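Local coordinates for protein poly-beta-hydroxybuterate polymerase (Cupriavidus necator, PDB 5T6O) that polymerises hydroxybutyryl units without a template as a class I polyhydroxybutyrate synthase, probably by acyl transfer, this chain being its catalytic domain, at residues Tyr275-Val283 against Ser306-Asn314. The protein carries 1 engineered substitution. Numbering follows the deposited sequence. Where two conformers were deposited one is given.
With SO4 (sulfate ion), chain B.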
ATOM      1  N   TYR A 275     -23.549  -1.176   1.441  1.00 25.57           N
ATOM      2  CA  TYR A 275     -23.010  -1.043   0.097  1.00 28.21           C
ATOM      3  C   TYR A 275     -21.707  -0.248   0.134  1.00 22.68           C
ATOM      4  O   TYR A 275     -21.599   0.759   0.839  1.00 21.96           O
ATOM      5  CB  TYR A 275     -24.018  -0.351  -0.877  1.00 28.10           C
ATOM      6  CG  TYR A 275     -23.313  -0.020  -2.157  1.00 28.30           C
ATOM      7  CD1 TYR A 275     -23.179  -0.975  -3.159  1.00 25.19           C
ATOM      8  CD2 TYR A 275     -22.692   1.217  -2.337  1.00 26.38           C
ATOM      9  CE1 TYR A 275     -22.462  -0.702  -4.304  1.00 24.51           C
ATOM     10  CE2 TYR A 275     -21.975   1.488  -3.481  1.00 23.17           C
ATOM     11  CZ  TYR A 275     -21.858   0.522  -4.449  1.00 26.16           C
ATOM     12  OH  TYR A 275     -21.122   0.797  -5.570  1.00 23.30           O
ATOM     13  N   GLY A 276     -20.733  -0.669  -0.661  1.00 21.99           N
ATOM     14  CA  GLY A 276     -19.551   0.142  -0.894  1.00 23.28           C
ATOM     15  C   GLY A 276     -19.072  -0.029  -2.323  1.00 24.02           C
ATOM     16  O   GLY A 276     -19.467  -0.965  -3.019  1.00 26.36           O
ATOM     17  N   SER A 277     -18.204   0.890  -2.755  1.00 23.91           N
ATOM     18  CA  SER A 277     -17.646   0.869  -4.104  1.00 22.82           C
ATOM     19  C   SER A 277     -16.151   0.543  -4.064  1.00 23.97           C
ATOM     20  O   SER A 277     -15.407   1.075  -3.232  1.00 23.94           O
ATOM     21  CB  SER A 277     -17.870   2.208  -4.813  1.00 23.32           C
ATOM     22  OG  SER A 277     -19.256   2.477  -4.993  1.00 23.83           O
ATOM     23  N   ARG A 278     -15.706  -0.310  -4.985  1.00 23.60           N
ATOM     24  CA  ARG A 278     -14.379  -0.908  -4.833  1.00 23.47           C
ATOM     25  C   ARG A 278     -13.243   0.112  -4.958  1.00 29.12           C
ATOM     26  O   ARG A 278     -12.231   0.006  -4.248  1.00 25.83           O
ATOM     27  CB  ARG A 278     -14.183  -2.025  -5.849  1.00 24.46           C
ATOM     28  CG  ARG A 278     -12.858  -2.717  -5.614  1.00 29.83           C
ATOM     29  CD  ARG A 278     -12.789  -4.027  -6.320  1.00 30.83           C
ATOM     30  NE  ARG A 278     -11.520  -4.671  -6.029  1.00 32.18           N
ATOM     31  CZ  ARG A 278     -11.102  -5.759  -6.655  1.00 29.48           C
ATOM     32  NH1 ARG A 278     -11.873  -6.300  -7.593  1.00 26.03           N
ATOM     33  NH2 ARG A 278      -9.924  -6.293  -6.350  1.00 27.39           N
ATOM     34  N   GLU A 279     -13.349   1.070  -5.882  1.00 24.39           N
ATOM     35  CA  GLU A 279     -12.285   2.054  -6.072  1.00 22.61           C
ATOM     36  C   GLU A 279     -12.562   3.355  -5.319  1.00 25.00           C
ATOM     37  O   GLU A 279     -11.977   4.394  -5.648  1.00 29.53           O
ATOM     38  CB  GLU A 279     -12.073   2.359  -7.552  1.00 25.21           C
ATOM     39  CG  GLU A 279     -12.066   1.142  -8.481  1.00 33.30           C
ATOM     40  CD  GLU A 279     -11.021   0.082  -8.157  1.00 43.59           C
ATOM     41  OE1 GLU A 279      -9.973   0.388  -7.542  1.00 42.58           O
ATOM     42  OE2 GLU A 279     -11.252  -1.083  -8.552  1.00 50.23           O
ATOM     43  N   ASP A 280     -13.452   3.318  -4.336  1.00 24.70           N
ATOM     44  CA  ASP A 280     -13.812   4.504  -3.564  1.00 26.51           C
ATOM     45  C   ASP A 280     -12.692   4.799  -2.574  1.00 28.99           C
ATOM     46  O   ASP A 280     -12.390   3.963  -1.720  1.00 28.99           O
ATOM     47  CB  ASP A 280     -15.138   4.238  -2.847  1.00 27.76           C
ATOM     48  CG  ASP A 280     -15.734   5.472  -2.192  1.00 27.09           C
ATOM     49  OD1 ASP A 280     -15.021   6.475  -1.982  1.00 26.20           O
ATOM     50  OD2 ASP A 280     -16.942   5.413  -1.874  1.00 25.59           O
ATOM     51  N   HIS A 281     -12.068   5.973  -2.688  1.00 27.19           N
ATOM     52  CA  HIS A 281     -11.012   6.369  -1.759  1.00 31.65           C
ATOM     53  C   HIS A 281     -11.455   7.465  -0.809  1.00 33.43           C
ATOM     54  O   HIS A 281     -10.643   7.970  -0.031  1.00 34.59           O
ATOM     55  CB  HIS A 281      -9.770   6.786  -2.534  1.00 33.77           C
ATOM     56  CG  HIS A 281      -9.218   5.671  -3.359  1.00 37.36           C
ATOM     57  ND1 HIS A 281      -8.786   4.487  -2.801  1.00 45.35           N
ATOM     58  CD2 HIS A 281      -9.094   5.526  -4.698  1.00 40.31           C
ATOM     59  CE1 HIS A 281      -8.387   3.670  -3.760  1.00 47.93           C
ATOM     60  NE2 HIS A 281      -8.562   4.278  -4.920  1.00 49.45           N
ATOM     61  N   ILE A 282     -12.725   7.835  -0.857  1.00 27.95           N
ATOM     62  CA  ILE A 282     -13.326   8.710   0.141  1.00 28.83           C
ATOM     63  C   ILE A 282     -13.931   7.896   1.275  1.00 30.23           C
ATOM     64  O   ILE A 282     -13.719   8.188   2.457  1.00 29.73           O
ATOM     65  CB  ILE A 282     -14.366   9.615  -0.553  1.00 30.92           C
ATOM     66  CG1 ILE A 282     -13.650  10.565  -1.513  1.00 35.37           C
ATOM     67  CG2 ILE A 282     -15.183  10.394   0.454  1.00 28.69           C
ATOM     68  CD1 ILE A 282     -14.577  11.385  -2.353  1.00 43.12           C
ATOM     69  N   VAL A 283     -14.660   6.843   0.921  1.00 25.93           N
ATOM     70  CA  VAL A 283     -15.117   5.814   1.848  1.00 26.14           C
ATOM     71  C   VAL A 283     -14.518   4.498   1.355  1.00 27.13           C
ATOM     72  O   VAL A 283     -15.129   3.836   0.504  1.00 25.14           O
ATOM     73  CB  VAL A 283     -16.655   5.758   1.905  1.00 26.05           C
ATOM     74  CG1 VAL A 283     -17.141   4.660   2.841  1.00 26.11           C
ATOM     75  CG2 VAL A 283     -17.246   7.115   2.321  1.00 24.92           C
ATOM     76  N   SER A 306     -15.932   0.496  -9.350  1.00 23.76           N
ATOM     77  CA  SER A 306     -15.586   1.890  -9.646  1.00 24.09           C
ATOM     78  C   SER A 306     -15.581   2.793  -8.408  1.00 24.62           C
ATOM     79  O   SER A 306     -15.523   2.305  -7.272  1.00 24.78           O
ATOM     80  CB  SER A 306     -16.512   2.468 -10.733  1.00 26.13           C
ATOM     81  OG  SER A 306     -15.915   3.614 -11.337  1.00 25.14           O
ATOM     82  N   GLY A 307     -15.603   4.111  -8.628  1.00 24.79           N
ATOM     83  CA  GLY A 307     -15.266   5.088  -7.607  1.00 22.00           C
ATOM     84  C   GLY A 307     -16.433   5.496  -6.718  1.00 25.30           C
ATOM     85  O   GLY A 307     -17.510   4.896  -6.723  1.00 25.02           O
ATOM     86  N   HIS A 308     -16.195   6.569  -5.948  1.00 26.29           N
ATOM     87  CA  HIS A 308     -17.136   7.021  -4.923  1.00 22.73           C
ATOM     88  C   HIS A 308     -18.524   7.279  -5.504  1.00 27.84           C
ATOM     89  O   HIS A 308     -19.527   6.745  -5.012  1.00 24.17           O
ATOM     90  CB  HIS A 308     -16.572   8.286  -4.259  1.00 23.62           C
ATOM     91  CG  HIS A 308     -17.424   8.841  -3.158  1.00 24.53           C
ATOM     92  ND1 HIS A 308     -17.744   8.124  -2.023  1.00 27.94           N
ATOM     93  CD2 HIS A 308     -18.006  10.058  -3.012  1.00 26.71           C
ATOM     94  CE1 HIS A 308     -18.491   8.873  -1.229  1.00 34.97           C
ATOM     95  NE2 HIS A 308     -18.664  10.052  -1.805  1.00 26.69           N
ATOM     96  N   ILE A 309     -18.611   8.114  -6.535  1.00 22.26           N
ATOM     97  CA  ILE A 309     -19.919   8.414  -7.124  1.00 23.70           C
ATOM     98  C   ILE A 309     -20.227   7.486  -8.291  1.00 23.08           C
ATOM     99  O   ILE A 309     -21.349   6.994  -8.415  1.00 23.83           O
ATOM    100  CB  ILE A 309     -20.004   9.891  -7.563  1.00 24.73           C
ATOM    101  CG1 ILE A 309     -19.853  10.823  -6.357  1.00 24.75           C
ATOM    102  CG2 ILE A 309     -21.334  10.146  -8.290  1.00 23.21           C
ATOM    103  CD1 ILE A 309     -20.904  10.604  -5.279  1.00 26.16           C
ATOM    104  N   ALA A 310     -19.248   7.237  -9.163  1.00 24.12           N
ATOM    105  CA  ALA A 310     -19.501   6.354 -10.305  1.00 24.36           C
ATOM    106  C   ALA A 310     -20.038   4.997  -9.854  1.00 25.12           C
ATOM    107  O   ALA A 310     -20.895   4.410 -10.521  1.00 25.19           O
ATOM    108  CB  ALA A 310     -18.226   6.173 -11.132  1.00 23.26           C
ATOM    109  N   GLY A 311     -19.561   4.493  -8.714  1.00 23.86           N
ATOM    110  CA  GLY A 311     -20.002   3.178  -8.273  1.00 22.74           C
ATOM    111  C   GLY A 311     -21.420   3.179  -7.732  1.00 23.98           C
ATOM    112  O   GLY A 311     -22.192   2.252  -7.991  1.00 25.56           O
ATOM    113  N   VAL A 312     -21.779   4.207  -6.955  0.50 25.87           N
ATOM    114  CA  VAL A 312     -23.118   4.252  -6.378  0.50 26.38           C
ATOM    115  C   VAL A 312     -24.143   4.636  -7.431  0.50 28.84           C
ATOM    116  O   VAL A 312     -25.217   4.031  -7.520  0.50 27.09           O
ATOM    117  CB  VAL A 312     -23.166   5.209  -5.168  0.50 27.35           C
ATOM    118  CG1 VAL A 312     -22.276   4.711  -4.091  0.50 29.85           C
ATOM    119  CG2 VAL A 312     -22.758   6.625  -5.544  0.50 29.69           C
ATOM    120  N   ILE A 313     -23.831   5.635  -8.248  1.00 23.20           N
ATOM    121  CA  ILE A 313     -24.781   6.127  -9.248  1.00 23.45           C
ATOM    122  C   ILE A 313     -24.501   5.360 -10.534  1.00 26.70           C
ATOM    123  O   ILE A 313     -23.797   5.836 -11.434  1.00 29.62           O
ATOM    124  CB  ILE A 313     -24.675   7.652  -9.439  1.00 25.55           C
ATOM    125  CG1 ILE A 313     -24.860   8.381  -8.100  1.00 24.74           C
ATOM    126  CG2 ILE A 313     -25.688   8.142 -10.503  1.00 26.88           C
ATOM    127  CD1 ILE A 313     -26.090   7.953  -7.287  1.00 30.05           C
ATOM    128  N   ASN A 314     -25.041   4.137 -10.620  1.00 24.81           N
ATOM    129  CA  ASN A 314     -24.857   3.274 -11.788  1.00 23.89           C
ATOM    130  C   ASN A 314     -26.215   2.697 -12.161  1.00 25.20           C
ATOM    131  O   ASN A 314     -26.546   1.568 -11.774  1.00 27.26           O
ATOM    132  CB  ASN A 314     -23.839   2.162 -11.507  1.00 28.32           C
ATOM    133  CG  ASN A 314     -23.570   1.310 -12.724  1.00 34.07           C
ATOM    134  OD1 ASN A 314     -23.727   1.774 -13.862  1.00 31.63           O
ATOM    135  ND2 ASN A 314     -23.185   0.048 -12.504  1.00 27.50           N
TER
HETATM  136  S   SO4 B 601      -8.754  -4.297  -3.528  1.00 59.50           S
HETATM  137  O1  SO4 B 601      -8.812  -5.667  -4.034  1.00 64.49           O
HETATM  138  O2  SO4 B 601      -7.372  -3.827  -3.630  1.00 67.24           O
HETATM  139  O3  SO4 B 601      -9.612  -3.428  -4.333  1.00 57.87           O
HETATM  140  O4  SO4 B 601      -9.185  -4.281  -2.128  1.00 45.10           O
HETATM  141  O   HOH W   1     -19.260   4.695  -3.332  1.00 29.95           O
HETATM  142  O   HOH W   2     -13.789  -1.625  -9.604  1.00 28.98           O
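His308 ND1 donates to Asp280 OD2 at 2.8 Å, joining the loops after strands 272-277 and 299-304 of an alpha/beta hydrolase fold, where such enzymes usually carry the acid and histidine of their triad. The bond is nearly straight (168°) and meets the syn side of OD2, with the oxygen almost in the imidazole plane. His308 reaches it with CG anti to its backbone N (chi1 -179°). Two backbone amides fix the carboxylate at OD1: Ile282 N donates to Asp280 OD1 at 2.9 Å in an Asx turn, and Val283 N joins it from the same face of the carboxylate. Ile282 also lays CB over a face of the His308 ring, 4.1 Å from its centroid, a CH-pi contact.

OD2 has a second donor, at the end of a chain of hydroxyls and water. Tyr275 OH gives its proton to Ser277 OG at 2.6 Å; OG donates to a water, which spends its two protons on Asp280 OD2, at 2.8 Å, and on His308 O. Val312 CG1 packs 3.3 Å from Tyr275 CE2. Trp347 NE1 satisfies Gly311 O and its ring stacks on Tyr275.

Within the type I turn from Ser277 to Asp280, Glu279 N bonds Ser306 O at 2.9 Å, from above the carbonyl plane. At the N-terminal end of helix 308-312, the amides of Ile309 and Ala310 donate to Glu164 of the second subunit. Arg278 holds a sulfate through NE and NH2, and its NH1 makes a salt bridge to Asp163 of the fourth subunit. A second water accepts from Ser306 N and donates to Glu279 OE2, 2.8 Å from the water oxygen.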